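Mannitol dehydrogenase (Helicobacter pylori, PDB 3TWO) probably catalyses, as a zinc-containing cinnamyl-alcohol dehydrogenase of the medium-chain family, the NADP(H)-dependent interconversion of cinnamyl alcohols and their aldehydes. Local coordinates at residues I41-S44 / D45-A49; A326-N329 / L330-K334. One frame throughout, in Å; residues are numbered along the deposited sequence.

Contact 1: residues I41-S44 / D45-A49. With ZN (zinc ion), chain G; NDP (NADPH dihydro-nicotinamide-adenine-dinucleotide phosphate), chain F.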
ATOM      1  N   ILE B  41      -2.371  19.119 -22.735  1.00 25.22           N
ATOM      2  CA  ILE B  41      -1.073  18.476 -22.615  1.00 24.69           C
ATOM      3  C   ILE B  41      -0.967  17.934 -21.197  1.00 25.24           C
ATOM      4  O   ILE B  41      -1.057  18.693 -20.255  1.00 24.10           O
ATOM      5  CB  ILE B  41       0.053  19.494 -22.835  1.00 26.22           C
ATOM      6  CG1 ILE B  41       0.022  20.030 -24.274  1.00 24.58           C
ATOM      7  CG2 ILE B  41       1.442  18.917 -22.394  1.00 23.87           C
ATOM      8  CD1 ILE B  41       1.073  21.074 -24.492  1.00 24.07           C
ATOM      9  N   CYS B  42      -0.779  16.620 -21.060  1.00 24.68           N
ATOM     10  CA  CYS B  42      -0.629  16.011 -19.769  1.00 25.13           C
ATOM     11  C   CYS B  42       0.894  15.694 -19.614  1.00 25.03           C
ATOM     12  O   CYS B  42       1.560  15.451 -20.605  1.00 24.08           O
ATOM     13  CB  CYS B  42      -1.446  14.711 -19.813  1.00 24.87           C
ATOM     14  SG  CYS B  42      -1.196  13.658 -18.356  1.00 29.24           S
ATOM     15  N   HIS B  43       1.403  15.626 -18.397  1.00 23.35           N
ATOM     16  CA  HIS B  43       2.829  15.224 -18.200  1.00 24.09           C
ATOM     17  C   HIS B  43       3.114  13.767 -18.653  1.00 23.26           C
ATOM     18  O   HIS B  43       4.250  13.429 -18.963  1.00 22.95           O
ATOM     19  CB  HIS B  43       3.277  15.436 -16.739  1.00 22.02           C
ATOM     20  CG  HIS B  43       4.735  15.758 -16.562  1.00 24.80           C
ATOM     21  ND1 HIS B  43       5.756  14.908 -16.958  1.00 28.77           N
ATOM     22  CD2 HIS B  43       5.342  16.796 -15.925  1.00 23.21           C
ATOM     23  CE1 HIS B  43       6.930  15.442 -16.639  1.00 25.18           C
ATOM     24  NE2 HIS B  43       6.704  16.580 -15.995  1.00 26.66           N
ATOM     25  N   SER B  44       2.085  12.926 -18.684  1.00 23.31           N
ATOM     26  CA  SER B  44       2.196  11.592 -19.324  1.00 23.31           C
ATOM     27  C   SER B  44       2.628  11.712 -20.768  1.00 23.34           C
ATOM     28  O   SER B  44       3.339  10.807 -21.301  1.00 24.23           O
ATOM     29  CB  SER B  44       0.832  10.847 -19.296  1.00 22.23           C
ATOM     30  OG  SER B  44       0.428  10.683 -17.946  1.00 25.18           O
ATOM     31  N   ASP B  45       2.203  12.798 -21.435  1.00 23.96           N
ATOM     32  CA  ASP B  45       2.609  13.008 -22.827  1.00 24.88           C
ATOM     33  C   ASP B  45       4.164  13.078 -22.935  1.00 25.50           C
ATOM     34  O   ASP B  45       4.799  12.546 -23.872  1.00 24.45           O
ATOM     35  CB  ASP B  45       1.991  14.292 -23.386  1.00 24.27           C
ATOM     36  CG  ASP B  45       0.447  14.241 -23.455  1.00 24.89           C
ATOM     37  OD1 ASP B  45      -0.206  13.186 -23.290  1.00 23.75           O
ATOM     38  OD2 ASP B  45      -0.143  15.297 -23.702  1.00 26.69           O
ATOM     39  N   ILE B  46       4.745  13.778 -21.967  1.00 24.75           N
ATOM     40  CA  ILE B  46       6.164  14.056 -21.957  1.00 25.56           C
ATOM     41  C   ILE B  46       6.936  12.785 -21.565  1.00 25.79           C
ATOM     42  O   ILE B  46       7.954  12.464 -22.221  1.00 25.95           O
ATOM     43  CB  ILE B  46       6.502  15.135 -20.904  1.00 25.59           C
ATOM     44  CG1 ILE B  46       5.729  16.423 -21.182  1.00 27.72           C
ATOM     45  CG2 ILE B  46       8.026  15.388 -20.887  1.00 27.98           C
ATOM     46  CD1 ILE B  46       5.855  17.470 -20.042  1.00 27.62           C
ATOM     47  N   HIS B  47       6.479  12.103 -20.494  1.00 23.10           N
ATOM     48  CA  HIS B  47       7.073  10.836 -20.070  1.00 24.68           C
ATOM     49  C   HIS B  47       7.088   9.860 -21.283  1.00 26.17           C
ATOM     50  O   HIS B  47       8.119   9.163 -21.524  1.00 26.53           O
ATOM     51  CB  HIS B  47       6.271  10.182 -18.935  1.00 23.87           C
ATOM     52  CG  HIS B  47       6.283  10.925 -17.613  1.00 25.60           C
ATOM     53  ND1 HIS B  47       7.447  11.302 -16.966  1.00 26.79           N
ATOM     54  CD2 HIS B  47       5.264  11.293 -16.777  1.00 22.39           C
ATOM     55  CE1 HIS B  47       7.155  11.902 -15.812  1.00 22.83           C
ATOM     56  NE2 HIS B  47       5.841  11.861 -15.653  1.00 24.47           N
ATOM     57  N   SER B  48       5.998   9.842 -22.074  1.00 24.94           N
ATOM     58  CA  SER B  48       5.946   8.882 -23.191  1.00 26.72           C
ATOM     59  C   SER B  48       6.838   9.357 -24.310  1.00 27.57           C
ATOM     60  O   SER B  48       7.693   8.572 -24.807  1.00 27.58           O
ATOM     61  CB  SER B  48       4.534   8.637 -23.737  1.00 26.78           C
ATOM     62  OG  SER B  48       3.609   8.461 -22.675  1.00 27.56           O
ATOM     63  N   ALA B  49       6.694  10.634 -24.665  1.00 26.28           N
ATOM     64  CA  ALA B  49       7.488  11.241 -25.767  1.00 26.29           C
ATOM     65  C   ALA B  49       8.976  11.020 -25.578  1.00 27.99           C
ATOM     66  O   ALA B  49       9.728  10.800 -26.567  1.00 28.05           O
ATOM     67  CB  ALA B  49       7.204  12.735 -25.898  1.00 26.52           C
TER
HETATM   68 ZN    ZN G 349      -2.781  11.768 -18.773  1.00 67.89          ZN
HETATM   69  PA  NDP F 602       2.451  18.534 -14.407  1.00 22.95           P
HETATM   70  O1A NDP F 602       3.887  18.850 -14.424  1.00 23.98           O
HETATM   71  O2A NDP F 602       1.271  19.577 -14.430  1.00 22.23           O
HETATM   72  O5B NDP F 602       2.413  18.744 -12.791  1.00 18.73           O
HETATM   73  C5B NDP F 602       3.461  18.135 -11.864  1.00 22.07           C
HETATM   74  C4B NDP F 602       3.555  19.018 -10.626  1.00 24.96           C
HETATM   75  O4B NDP F 602       4.333  18.459  -9.487  1.00 25.16           O
HETATM   76  C3B NDP F 602       4.211  20.360 -11.022  1.00 23.70           C
HETATM   77  O3B NDP F 602       3.391  21.444 -10.440  1.00 23.91           O
HETATM   78  C2B NDP F 602       5.598  20.274 -10.331  1.00 22.89           C
HETATM   79  O2B NDP F 602       5.968  21.625  -9.995  1.00 25.27           O
HETATM   80  C1B NDP F 602       5.262  19.525  -9.019  1.00 23.88           C
HETATM   81  N9A NDP F 602       6.381  18.703  -8.505  1.00 24.84           N
HETATM   82  C8A NDP F 602       7.324  18.101  -9.266  1.00 22.01           C
HETATM   83  N7A NDP F 602       8.103  17.420  -8.441  1.00 25.59           N
HETATM   84  C5A NDP F 602       7.669  17.584  -7.194  1.00 21.63           C
HETATM   85  C6A NDP F 602       8.095  17.113  -5.966  1.00 24.86           C
HETATM   86  N6A NDP F 602       9.192  16.297  -5.806  1.00 25.24           N
HETATM   87  N1A NDP F 602       7.400  17.511  -4.906  1.00 23.55           N
HETATM   88  C2A NDP F 602       6.334  18.278  -4.978  1.00 24.21           C
HETATM   89  N3A NDP F 602       5.898  18.727  -6.131  1.00 24.17           N
HETATM   90  C4A NDP F 602       6.571  18.396  -7.247  1.00 22.90           C
HETATM   91  O3  NDP F 602       2.037  17.021 -14.228  1.00 23.21           O
HETATM   92  PN  NDP F 602       0.638  16.433 -14.398  1.00 23.94           P
HETATM   93  O1N NDP F 602      -0.294  16.893 -13.343  1.00 25.77           O
HETATM   94  O2N NDP F 602       0.079  16.438 -15.845  1.00 24.60           O
HETATM   95  O5D NDP F 602       0.953  14.909 -14.160  1.00 21.35           O
HETATM   96  C5D NDP F 602       1.726  14.542 -12.917  1.00 17.90           C
HETATM   97  C4D NDP F 602       2.150  13.014 -12.963  1.00 18.11           C
HETATM   98  O4D NDP F 602       0.880  12.338 -13.015  1.00 19.25           O
HETATM   99  C3D NDP F 602       2.957  12.566 -14.213  1.00 19.29           C
HETATM  100  O3D NDP F 602       3.962  11.606 -13.787  1.00 20.85           O
HETATM  101  C2D NDP F 602       1.842  11.950 -15.090  1.00 20.46           C
HETATM  102  O2D NDP F 602       2.365  10.967 -15.913  1.00 20.71           O
HETATM  103  C1D NDP F 602       0.978  11.275 -13.999  1.00 21.96           C
HETATM  104  N1N NDP F 602      -0.391  10.863 -14.458  1.00 23.42           N
HETATM  105  C2N NDP F 602      -0.888   9.615 -14.020  1.00 26.26           C
HETATM  106  C3N NDP F 602      -2.146   9.182 -14.408  1.00 25.22           C
HETATM  107  C7N NDP F 602      -2.682   7.868 -13.843  1.00 26.91           C
HETATM  108  O7N NDP F 602      -2.226   7.399 -12.787  1.00 25.37           O
HETATM  109  N7N NDP F 602      -3.807   7.442 -14.405  1.00 21.73           N
HETATM  110  C4N NDP F 602      -2.916   9.982 -15.285  1.00 27.05           C
HETATM  111  C5N NDP F 602      -2.447  11.261 -15.705  1.00 22.11           C
HETATM  112  C6N NDP F 602      -1.198  11.699 -15.314  1.00 20.61           C
HETATM  113  P2B NDP F 602       7.413  22.192 -10.180  1.00 24.32           P
HETATM  114  O1X NDP F 602       7.180  23.609 -10.973  1.00 23.87           O
HETATM  115  O2X NDP F 602       8.098  22.252  -8.885  1.00 23.96           O
HETATM  116  O3X NDP F 602       8.168  21.245 -11.210  1.00 26.69           O
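Cys42 and Asp45 meet at the start of helix 43-49 in a worked example of the capping box, here fused to a metal site. Two side-chain bonds make the caps. Asp45 OD2 takes Cys42 N at 3.0 Å, met from above the carboxylate plane, and Cys42 SG, at the N-cap, accepts from Ser44 N. A backbone bond from Asp45 N to Cys42 O closes the same turn. The sulfur, set anti to the backbone N of Cys42 (chi1 171°), binds the zinc ion at 2.5 Å; His64 and Cys160 also bind the zinc. Further along, the helical bonding is ordinary except at Ser44 O, which takes Ser48 N and Ser48 OG (2.7 Å) from opposite faces of its plane.

Ring contacts form a second group. Ile46 CD1 stands over the centre of the His43 imidazole in a CH-pi contact, 4.0 Å from the centroid. The His47 ring meets the same imidazole obliquely, their planes inclined by 34°.

The third group is the grip on NADPH. His43 N donates almost straight to O2N of the diphosphate (3.0 Å), and Ser44 OG is bonded to the ribose O2D. His47 NE2 is hydrogen-bonded to O3D (2.7 Å), while its ND1 is hydrogen-bonded to Glu52, a second-shell partner that positions the ring. One helix start thus holds a zinc ligand, a phosphate oxygen and both hydroxyls of the nicotinamide ribose. The bond from His43 N, in the first turn, is consistent with the helix start favouring the negative diphosphate.

Contact 2: residues A326-N329 / L330-K334. With NDP (NADPH dihydro-nicotinamide-adenine-dinucleotide phosphate), chain F.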
ATOM      1  N   ALA B 326       6.107  24.382 -24.139  1.00 25.05           N
ATOM      2  CA  ALA B 326       5.292  23.846 -23.021  1.00 24.50           C
ATOM      3  C   ALA B 326       6.047  22.715 -22.260  1.00 25.83           C
ATOM      4  O   ALA B 326       6.115  22.746 -21.024  1.00 26.73           O
ATOM      5  CB  ALA B 326       3.936  23.343 -23.510  1.00 21.68           C
ATOM      6  N   TYR B 327       6.600  21.738 -23.000  1.00 24.70           N
ATOM      7  CA  TYR B 327       7.309  20.589 -22.399  1.00 24.97           C
ATOM      8  C   TYR B 327       8.558  21.091 -21.629  1.00 25.23           C
ATOM      9  O   TYR B 327       8.839  20.649 -20.535  1.00 26.17           O
ATOM     10  CB  TYR B 327       7.776  19.622 -23.500  1.00 24.15           C
ATOM     11  CG  TYR B 327       6.761  18.613 -24.026  1.00 25.69           C
ATOM     12  CD1 TYR B 327       5.385  18.894 -24.047  1.00 24.16           C
ATOM     13  CD2 TYR B 327       7.198  17.339 -24.469  1.00 26.92           C
ATOM     14  CE1 TYR B 327       4.467  17.947 -24.512  1.00 26.38           C
ATOM     15  CE2 TYR B 327       6.287  16.385 -24.944  1.00 28.14           C
ATOM     16  CZ  TYR B 327       4.938  16.718 -24.988  1.00 26.57           C
ATOM     17  OH  TYR B 327       4.057  15.802 -25.436  1.00 26.75           O
ATOM     18  N   HIS B 328       9.303  22.011 -22.207  1.00 25.70           N
ATOM     19  CA  HIS B 328      10.405  22.614 -21.462  1.00 27.30           C
ATOM     20  C   HIS B 328       9.898  23.171 -20.109  1.00 26.97           C
ATOM     21  O   HIS B 328      10.431  22.851 -19.042  1.00 27.27           O
ATOM     22  CB  HIS B 328      11.050  23.774 -22.243  1.00 27.65           C
ATOM     23  CG  HIS B 328      12.047  24.533 -21.425  1.00 28.37           C
ATOM     24  ND1 HIS B 328      13.325  24.060 -21.209  1.00 31.45           N
ATOM     25  CD2 HIS B 328      11.941  25.673 -20.696  1.00 28.33           C
ATOM     26  CE1 HIS B 328      13.977  24.890 -20.409  1.00 31.99           C
ATOM     27  NE2 HIS B 328      13.167  25.884 -20.092  1.00 30.87           N
ATOM     28  N   ASN B 329       8.850  23.992 -20.174  1.00 27.33           N
ATOM     29  CA  ASN B 329       8.335  24.674 -18.986  1.00 26.43           C
ATOM     30  C   ASN B 329       7.897  23.679 -17.958  1.00 25.65           C
ATOM     31  O   ASN B 329       8.202  23.831 -16.779  1.00 25.09           O
ATOM     32  CB  ASN B 329       7.190  25.562 -19.387  1.00 26.69           C
ATOM     33  CG  ASN B 329       7.674  26.849 -20.004  1.00 27.22           C
ATOM     34  OD1 ASN B 329       8.855  27.142 -19.946  1.00 22.74           O
ATOM     35  ND2 ASN B 329       6.758  27.653 -20.540  1.00 24.93           N
ATOM     36  N   LEU B 330       7.256  22.606 -18.430  1.00 25.26           N
ATOM     37  CA  LEU B 330       6.747  21.554 -17.559  1.00 24.34           C
ATOM     38  C   LEU B 330       7.849  20.728 -16.911  1.00 25.00           C
ATOM     39  O   LEU B 330       7.630  20.069 -15.895  1.00 24.90           O
ATOM     40  CB  LEU B 330       5.761  20.650 -18.338  1.00 24.45           C
ATOM     41  CG  LEU B 330       4.332  21.232 -18.517  1.00 23.44           C
ATOM     42  CD1 LEU B 330       3.596  20.532 -19.688  1.00 21.28           C
ATOM     43  CD2 LEU B 330       3.461  21.215 -17.136  1.00 18.91           C
ATOM     44  N   THR B 331       9.034  20.725 -17.510  1.00 26.35           N
ATOM     45  CA  THR B 331      10.147  19.921 -16.952  1.00 26.79           C
ATOM     46  C   THR B 331      11.204  20.816 -16.303  1.00 27.96           C
ATOM     47  O   THR B 331      12.222  20.316 -15.857  1.00 27.78           O
ATOM     48  CB  THR B 331      10.803  19.044 -18.040  1.00 25.38           C
ATOM     49  OG1 THR B 331      11.071  19.839 -19.212  1.00 28.94           O
ATOM     50  CG2 THR B 331       9.888  17.956 -18.403  1.00 26.24           C
ATOM     51  N   HIS B 332      10.991  22.139 -16.280  1.00 27.88           N
ATOM     52  CA  HIS B 332      11.983  23.000 -15.662  1.00 29.97           C
ATOM     53  C   HIS B 332      11.366  23.948 -14.662  1.00 30.44           C
ATOM     54  O   HIS B 332      11.865  25.039 -14.467  1.00 31.52           O
ATOM     55  CB  HIS B 332      12.797  23.736 -16.700  1.00 29.62           C
ATOM     56  CG  HIS B 332      13.638  22.816 -17.529  1.00 34.22           C
ATOM     57  ND1 HIS B 332      13.095  21.996 -18.503  1.00 29.70           N
ATOM     58  CD2 HIS B 332      14.976  22.570 -17.526  1.00 32.76           C
ATOM     59  CE1 HIS B 332      14.061  21.276 -19.055  1.00 31.35           C
ATOM     60  NE2 HIS B 332      15.213  21.625 -18.506  1.00 32.41           N
ATOM     61  N   GLY B 333      10.271  23.519 -14.041  1.00 29.90           N
ATOM     62  CA  GLY B 333       9.642  24.287 -12.998  1.00 28.82           C
ATOM     63  C   GLY B 333       9.107  25.616 -13.430  1.00 28.91           C
ATOM     64  O   GLY B 333       9.057  26.498 -12.606  1.00 28.01           O
ATOM     65  N   LYS B 334       8.673  25.751 -14.692  1.00 27.83           N
ATOM     66  CA  LYS B 334       8.189  27.047 -15.167  1.00 29.25           C
ATOM     67  C   LYS B 334       6.701  27.041 -15.515  1.00 29.36           C
ATOM     68  O   LYS B 334       6.222  28.032 -15.972  1.00 30.60           O
ATOM     69  CB  LYS B 334       9.027  27.597 -16.393  1.00 29.42           C
ATOM     70  CG  LYS B 334      10.542  27.885 -16.079  1.00 29.75           C
ATOM     71  CD  LYS B 334      11.352  27.847 -17.394  1.00 31.88           C
ATOM     72  CE  LYS B 334      12.905  27.774 -17.197  1.00 32.26           C
ATOM     73  NZ  LYS B 334      13.605  28.098 -18.519  1.00 31.06           N
TER
HETATM   74  PA  NDP F 602       2.451  18.534 -14.407  1.00 22.95           P
HETATM   75  O1A NDP F 602       3.887  18.850 -14.424  1.00 23.98           O
HETATM   76  O2A NDP F 602       1.271  19.577 -14.430  1.00 22.23           O
HETATM   77  O5B NDP F 602       2.413  18.744 -12.791  1.00 18.73           O
HETATM   78  C5B NDP F 602       3.461  18.135 -11.864  1.00 22.07           C
HETATM   79  C4B NDP F 602       3.555  19.018 -10.626  1.00 24.96           C
HETATM   80  O4B NDP F 602       4.333  18.459  -9.487  1.00 25.16           O
HETATM   81  C3B NDP F 602       4.211  20.360 -11.022  1.00 23.70           C
HETATM   82  O3B NDP F 602       3.391  21.444 -10.440  1.00 23.91           O
HETATM   83  C2B NDP F 602       5.598  20.274 -10.331  1.00 22.89           C
HETATM   84  O2B NDP F 602       5.968  21.625  -9.995  1.00 25.27           O
HETATM   85  C1B NDP F 602       5.262  19.525  -9.019  1.00 23.88           C
HETATM   86  N9A NDP F 602       6.381  18.703  -8.505  1.00 24.84           N
HETATM   87  C8A NDP F 602       7.324  18.101  -9.266  1.00 22.01           C
HETATM   88  N7A NDP F 602       8.103  17.420  -8.441  1.00 25.59           N
HETATM   89  C5A NDP F 602       7.669  17.584  -7.194  1.00 21.63           C
HETATM   90  C6A NDP F 602       8.095  17.113  -5.966  1.00 24.86           C
HETATM   91  N6A NDP F 602       9.192  16.297  -5.806  1.00 25.24           N
HETATM   92  N1A NDP F 602       7.400  17.511  -4.906  1.00 23.55           N
HETATM   93  C2A NDP F 602       6.334  18.278  -4.978  1.00 24.21           C
HETATM   94  N3A NDP F 602       5.898  18.727  -6.131  1.00 24.17           N
HETATM   95  C4A NDP F 602       6.571  18.396  -7.247  1.00 22.90           C
HETATM   96  O3  NDP F 602       2.037  17.021 -14.228  1.00 23.21           O
HETATM   97  PN  NDP F 602       0.638  16.433 -14.398  1.00 23.94           P
HETATM   98  O1N NDP F 602      -0.294  16.893 -13.343  1.00 25.77           O
HETATM   99  O2N NDP F 602       0.079  16.438 -15.845  1.00 24.60           O
HETATM  100  O5D NDP F 602       0.953  14.909 -14.160  1.00 21.35           O
HETATM  101  C5D NDP F 602       1.726  14.542 -12.917  1.00 17.90           C
HETATM  102  C4D NDP F 602       2.150  13.014 -12.963  1.00 18.11           C
HETATM  103  O4D NDP F 602       0.880  12.338 -13.015  1.00 19.25           O
HETATM  104  C3D NDP F 602       2.957  12.566 -14.213  1.00 19.29           C
HETATM  105  O3D NDP F 602       3.962  11.606 -13.787  1.00 20.85           O
HETATM  106  C2D NDP F 602       1.842  11.950 -15.090  1.00 20.46           C
HETATM  107  O2D NDP F 602       2.365  10.967 -15.913  1.00 20.71           O
HETATM  108  C1D NDP F 602       0.978  11.275 -13.999  1.00 21.96           C
HETATM  109  N1N NDP F 602      -0.391  10.863 -14.458  1.00 23.42           N
HETATM  110  C2N NDP F 602      -0.888   9.615 -14.020  1.00 26.26           C
HETATM  111  C3N NDP F 602      -2.146   9.182 -14.408  1.00 25.22           C
HETATM  112  C7N NDP F 602      -2.682   7.868 -13.843  1.00 26.91           C
HETATM  113  O7N NDP F 602      -2.226   7.399 -12.787  1.00 25.37           O
HETATM  114  N7N NDP F 602      -3.807   7.442 -14.405  1.00 21.73           N
HETATM  115  C4N NDP F 602      -2.916   9.982 -15.285  1.00 27.05           C
HETATM  116  C5N NDP F 602      -2.447  11.261 -15.705  1.00 22.11           C
HETATM  117  C6N NDP F 602      -1.198  11.699 -15.314  1.00 20.61           C
HETATM  118  P2B NDP F 602       7.413  22.192 -10.180  1.00 24.32           P
HETATM  119  O1X NDP F 602       7.180  23.609 -10.973  1.00 23.87           O
HETATM  120  O2X NDP F 602       8.098  22.252  -8.885  1.00 23.96           O
HETATM  121  O3X NDP F 602       8.168  21.245 -11.210  1.00 26.69           O
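His328 and His332 stack face to face with an offset at the end of helix 323-331, showing how a helix terminus can be closed by side chains as well as by backbone. Their imidazole centroids are 4.1 Å apart and the planes only 17° from parallel, with His328 CE1 over the centre of the His332 ring. The His328 ring swings out to this place because its CG is anti to the backbone N (chi1 172°). The His332 ring is fixed in rotation by its own edge: His332 ND1 donates to His328 O at 2.8 Å, that oxygen lying close to the ring plane. His328 O also takes Thr331 N, from well above its carbonyl plane.

Lys334 completes the group at the edge of the His328 ring. Its chain, extended beyond CG, crosses His328 obliquely and brings NZ into the imidazole plane to donate to NE2 at 2.8 Å; such a bond would probably favour the neutral form of this histidine. On its way the lysine passes Asn329, whose OD1 lies 3.6 Å from Lys334 CB, while Asn329 ND2 is bonded to Tyr339. Lys334 N is held by Asn329 O at 2.9 Å.

Leu330 takes part on the cofactor side through CD2, 3.6 Å from NADPH O1A, and Gly333 CA approaches O1X of the 2'-phosphate at 3.3 Å. Gly333 has positive phi (63°), as often found where a chain leaves a helix. The arrangement closes the C-terminal part of helix 323-331 and leads out of it, within the beta-alpha-beta unit of strand 315-318, helix 323-331 and strand 338-342, bordering the cofactor pocket.

Contacts 1 and 2 are the opposite ends of two helices that lie against each other, one beginning at the zinc and one finishing beside the adenosine 2'-phosphate. Contact 1 is buried throughout, whereas 326-334 runs from a buried flank to an exposed end around His332 and Lys334. They touch directly where Ile46 CD1 packs on Leu330 CB at 3.6 Å and Tyr327 touches Asp45 and Ile46, so a largely apolar packing seam with polar atoms at its edges joins them. NADPH spans both, but the chemistry differs: 41-49 binds it by directed hydrogen bonds next to a metal, while 330-334 offers it mainly close packing, its polar side-chain bonds being spent largely on finishing its own helix.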